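Local coordinates for LbaCas13a H328A (C2c2) (Lachnospiraceae bacterium NK4A179, PDB 5WLH), which probably uses a bound CRISPR guide RNA, cut from its precursor, to recognise target RNA and cleave RNA, at residues E495-V506 against I599-H608. Numbering follows the deposited sequence.
Sequences EEMLQRETAVYV and IYSMRNDSFH
The amide of Q499 lies over one face of the F607 ring, the two planes 29° apart, with NE2 3.6 Å above the ring centre. Glutamine suits the place because one amide carries both an acceptor and a donor, which meet a backbone N-H and a backbone carbonyl. OE1 takes the backbone N of F607 at 2.7 Å, in the carbonyl plane and on a lone pair, the N-H nearly straight at 167°; NE2 makes a weak, bent bond to D605 O. With CG anti to the backbone N and a bend at chi2 (96°), the chain brings the amide over the ring. On the helix, L498 CG packs 3.7 Å from F607 CE2, and T502 OG1 lies at the ring edge. That hydroxyl turns back onto L498 O at 2.7 Å, which satisfies it within its own helix while CG2 meets M602 CE. With an alanine in place of F607 the N-H to OE1 would remain, but the lost ring would probably open a gap beside L498 and leave the face of the Q499 amide without its packing. Farther along, branched V506 divides its methyls: CG1 reaches I599 CG2 at 3.8 Å, CG2 meets M602 CB at 3.7 Å. At the other end the extended E495 brings OE1 to 3.4 Å from H608 CD2, carboxylate and imidazole planes steeply inclined. S606 OG accepts H608 N in an ST turn, while D605 and R603 form salt bridges with K905 and D526. Residues 603-608 spell the R-x4-H signature of a HEPN nuclease domain, consistent with R603 and H608 being the pair that, in this family, contributes to the RNA-cleaving site. Between them, F607 is directed toward helix 486-517 and packs on its side, and the glutamine clasp on the backbone beside it probably helps set the path of the chain leading into H608.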
# COMPACT_ATOMS: atom_id res chain seq x y z
N GLU A 495 -2.56 -3.75 13.07
CA GLU A 495 -3.99 -3.83 13.30
C GLU A 495 -4.74 -2.94 12.33
O GLU A 495 -5.78 -3.34 11.79
CB GLU A 495 -4.31 -3.44 14.75
CG GLU A 495 -5.78 -3.58 15.14
CD GLU A 495 -5.96 -3.30 16.63
OE1 GLU A 495 -5.90 -2.11 17.01
OE2 GLU A 495 -6.13 -4.27 17.40
N GLU A 496 -4.25 -1.71 12.13
CA GLU A 496 -4.95 -0.77 11.25
C GLU A 496 -4.94 -1.26 9.81
O GLU A 496 -5.93 -1.10 9.10
CB GLU A 496 -4.34 0.62 11.37
CG GLU A 496 -4.65 1.23 12.74
CD GLU A 496 -4.22 2.68 12.91
OE1 GLU A 496 -3.46 3.18 12.07
OE2 GLU A 496 -4.65 3.31 13.91
N MET A 497 -3.84 -1.87 9.37
CA MET A 497 -3.82 -2.43 8.02
C MET A 497 -4.90 -3.49 7.87
O MET A 497 -5.68 -3.46 6.91
CB MET A 497 -2.45 -3.04 7.69
CG MET A 497 -1.30 -2.06 7.62
SD MET A 497 -1.20 -1.12 6.11
CE MET A 497 -0.43 -2.31 5.01
N LEU A 498 -4.97 -4.43 8.82
CA LEU A 498 -5.95 -5.50 8.69
C LEU A 498 -7.36 -4.95 8.77
O LEU A 498 -8.25 -5.38 8.03
CB LEU A 498 -5.72 -6.56 9.77
CG LEU A 498 -6.68 -7.76 9.63
CD1 LEU A 498 -6.38 -8.52 8.34
CD2 LEU A 498 -6.57 -8.67 10.86
N GLN A 499 -7.58 -3.99 9.68
CA GLN A 499 -8.89 -3.34 9.79
C GLN A 499 -9.31 -2.71 8.46
O GLN A 499 -10.45 -2.85 8.01
CB GLN A 499 -8.83 -2.28 10.89
CG GLN A 499 -10.18 -1.67 11.22
CD GLN A 499 -10.80 -2.36 12.41
OE1 GLN A 499 -10.35 -2.20 13.55
NE2 GLN A 499 -11.82 -3.17 12.16
N ARG A 500 -8.38 -1.99 7.83
CA ARG A 500 -8.71 -1.31 6.57
C ARG A 500 -8.89 -2.32 5.45
O ARG A 500 -9.83 -2.20 4.64
CB ARG A 500 -7.61 -0.30 6.25
CG ARG A 500 -7.89 0.60 5.07
CD ARG A 500 -6.94 1.81 5.07
NE ARG A 500 -5.56 1.36 4.93
CZ ARG A 500 -4.65 1.34 5.89
NH1 ARG A 500 -4.94 1.77 7.11
NH2 ARG A 500 -3.42 0.90 5.62
N GLU A 501 -8.04 -3.34 5.39
CA GLU A 501 -8.22 -4.38 4.39
C GLU A 501 -9.57 -5.07 4.57
O GLU A 501 -10.27 -5.36 3.58
CB GLU A 501 -7.07 -5.38 4.47
CG GLU A 501 -5.71 -4.77 4.07
CD GLU A 501 -4.52 -5.29 4.89
OE1 GLU A 501 -4.70 -6.22 5.70
OE2 GLU A 501 -3.39 -4.77 4.72
N THR A 502 -9.95 -5.37 5.81
CA THR A 502 -11.23 -6.02 6.07
C THR A 502 -12.39 -5.12 5.69
O THR A 502 -13.41 -5.60 5.18
CB THR A 502 -11.31 -6.42 7.55
OG1 THR A 502 -10.21 -7.29 7.85
CG2 THR A 502 -12.62 -7.15 7.87
N ALA A 503 -12.24 -3.81 5.89
CA ALA A 503 -13.31 -2.89 5.55
C ALA A 503 -13.63 -2.95 4.07
O ALA A 503 -14.80 -2.82 3.67
CB ALA A 503 -12.92 -1.46 5.95
N VAL A 504 -12.61 -3.16 3.24
CA VAL A 504 -12.81 -3.26 1.80
C VAL A 504 -13.67 -4.47 1.48
O VAL A 504 -14.62 -4.40 0.70
CB VAL A 504 -11.44 -3.33 1.10
CG1 VAL A 504 -11.59 -3.79 -0.37
CG2 VAL A 504 -10.72 -1.98 1.21
N TYR A 505 -13.37 -5.61 2.13
CA TYR A 505 -14.09 -6.84 1.85
C TYR A 505 -15.51 -6.79 2.38
O TYR A 505 -16.41 -7.35 1.74
CB TYR A 505 -13.34 -8.04 2.42
CG TYR A 505 -12.02 -8.18 1.72
CD1 TYR A 505 -11.96 -8.23 0.33
CD2 TYR A 505 -10.83 -8.19 2.44
CE1 TYR A 505 -10.74 -8.33 -0.33
CE2 TYR A 505 -9.62 -8.27 1.79
CZ TYR A 505 -9.58 -8.34 0.42
OH TYR A 505 -8.36 -8.42 -0.23
N VAL A 506 -15.74 -6.12 3.52
CA VAL A 506 -17.11 -5.87 3.97
C VAL A 506 -17.91 -5.18 2.88
O VAL A 506 -19.02 -5.60 2.54
CB VAL A 506 -17.12 -5.05 5.28
CG1 VAL A 506 -18.58 -4.64 5.67
CG2 VAL A 506 -16.51 -5.85 6.39
N ILE A 599 -23.16 -8.76 7.80
CA ILE A 599 -22.14 -8.00 7.09
C ILE A 599 -22.03 -6.61 7.70
O ILE A 599 -20.93 -6.13 7.97
CB ILE A 599 -22.46 -7.93 5.59
CG1 ILE A 599 -22.39 -9.32 4.97
CG2 ILE A 599 -21.49 -6.97 4.83
CD1 ILE A 599 -23.00 -9.38 3.57
N TYR A 600 -23.18 -5.96 7.92
CA TYR A 600 -23.18 -4.63 8.50
C TYR A 600 -22.46 -4.61 9.84
O TYR A 600 -21.78 -3.64 10.17
CB TYR A 600 -24.62 -4.12 8.66
CG TYR A 600 -24.64 -2.78 9.35
CD1 TYR A 600 -24.28 -1.63 8.67
CD2 TYR A 600 -24.98 -2.68 10.70
CE1 TYR A 600 -24.26 -0.41 9.30
CE2 TYR A 600 -24.98 -1.47 11.34
CZ TYR A 600 -24.61 -0.34 10.64
OH TYR A 600 -24.60 0.85 11.30
N SER A 601 -22.61 -5.67 10.64
CA SER A 601 -22.02 -5.68 11.96
C SER A 601 -20.50 -5.65 11.90
O SER A 601 -19.86 -5.29 12.89
CB SER A 601 -22.48 -6.89 12.77
OG SER A 601 -21.91 -8.09 12.30
N MET A 602 -19.92 -5.99 10.75
CA MET A 602 -18.48 -5.89 10.59
C MET A 602 -18.04 -4.52 10.10
O MET A 602 -16.85 -4.20 10.16
CB MET A 602 -17.98 -6.97 9.63
CG MET A 602 -16.54 -7.39 9.91
SD MET A 602 -16.10 -8.91 9.06
CE MET A 602 -14.82 -9.49 10.16
N ARG A 603 -18.96 -3.70 9.60
CA ARG A 603 -18.56 -2.38 9.13
C ARG A 603 -18.29 -1.48 10.32
O ARG A 603 -19.09 -1.42 11.27
CB ARG A 603 -19.63 -1.76 8.24
CG ARG A 603 -19.09 -0.58 7.42
CD ARG A 603 -19.92 -0.39 6.17
NE ARG A 603 -21.10 0.38 6.50
CZ ARG A 603 -22.05 0.70 5.62
NH1 ARG A 603 -23.10 1.41 6.02
NH2 ARG A 603 -21.96 0.33 4.36
N ASN A 604 -17.15 -0.77 10.28
CA ASN A 604 -16.75 0.09 11.40
C ASN A 604 -16.67 -0.69 12.70
O ASN A 604 -16.83 -0.13 13.78
CB ASN A 604 -17.69 1.28 11.55
CG ASN A 604 -17.58 2.26 10.38
OD1 ASN A 604 -18.26 2.10 9.37
ND2 ASN A 604 -16.75 3.27 10.54
N ASP A 605 -16.42 -2.00 12.62
CA ASP A 605 -16.26 -2.85 13.80
C ASP A 605 -14.79 -2.79 14.21
O ASP A 605 -13.94 -3.42 13.57
CB ASP A 605 -16.70 -4.28 13.52
CG ASP A 605 -16.76 -5.14 14.79
OD1 ASP A 605 -16.79 -4.57 15.90
OD2 ASP A 605 -16.80 -6.38 14.67
N SER A 606 -14.50 -2.04 15.27
CA SER A 606 -13.12 -1.81 15.69
C SER A 606 -12.50 -3.08 16.25
O SER A 606 -13.11 -3.76 17.08
CB SER A 606 -13.09 -0.71 16.76
OG SER A 606 -11.82 -0.69 17.41
N PHE A 607 -11.28 -3.39 15.80
CA PHE A 607 -10.54 -4.49 16.39
C PHE A 607 -10.01 -4.13 17.78
O PHE A 607 -9.76 -5.03 18.59
CB PHE A 607 -9.35 -4.90 15.51
CG PHE A 607 -9.74 -5.58 14.20
CD1 PHE A 607 -10.96 -6.23 14.06
CD2 PHE A 607 -8.86 -5.57 13.12
CE1 PHE A 607 -11.30 -6.85 12.86
CE2 PHE A 607 -9.19 -6.19 11.92
CZ PHE A 607 -10.41 -6.82 11.78
N HIS A 608 -9.86 -2.84 18.06
CA HIS A 608 -9.21 -2.36 19.28
C HIS A 608 -10.18 -2.23 20.44
O HIS A 608 -9.81 -2.51 21.59
CB HIS A 608 -8.53 -1.01 19.02
CG HIS A 608 -7.39 -0.72 19.94
ND1 HIS A 608 -7.28 0.47 20.63
CD2 HIS A 608 -6.32 -1.47 20.30
CE1 HIS A 608 -6.18 0.44 21.37
NE2 HIS A 608 -5.59 -0.72 21.19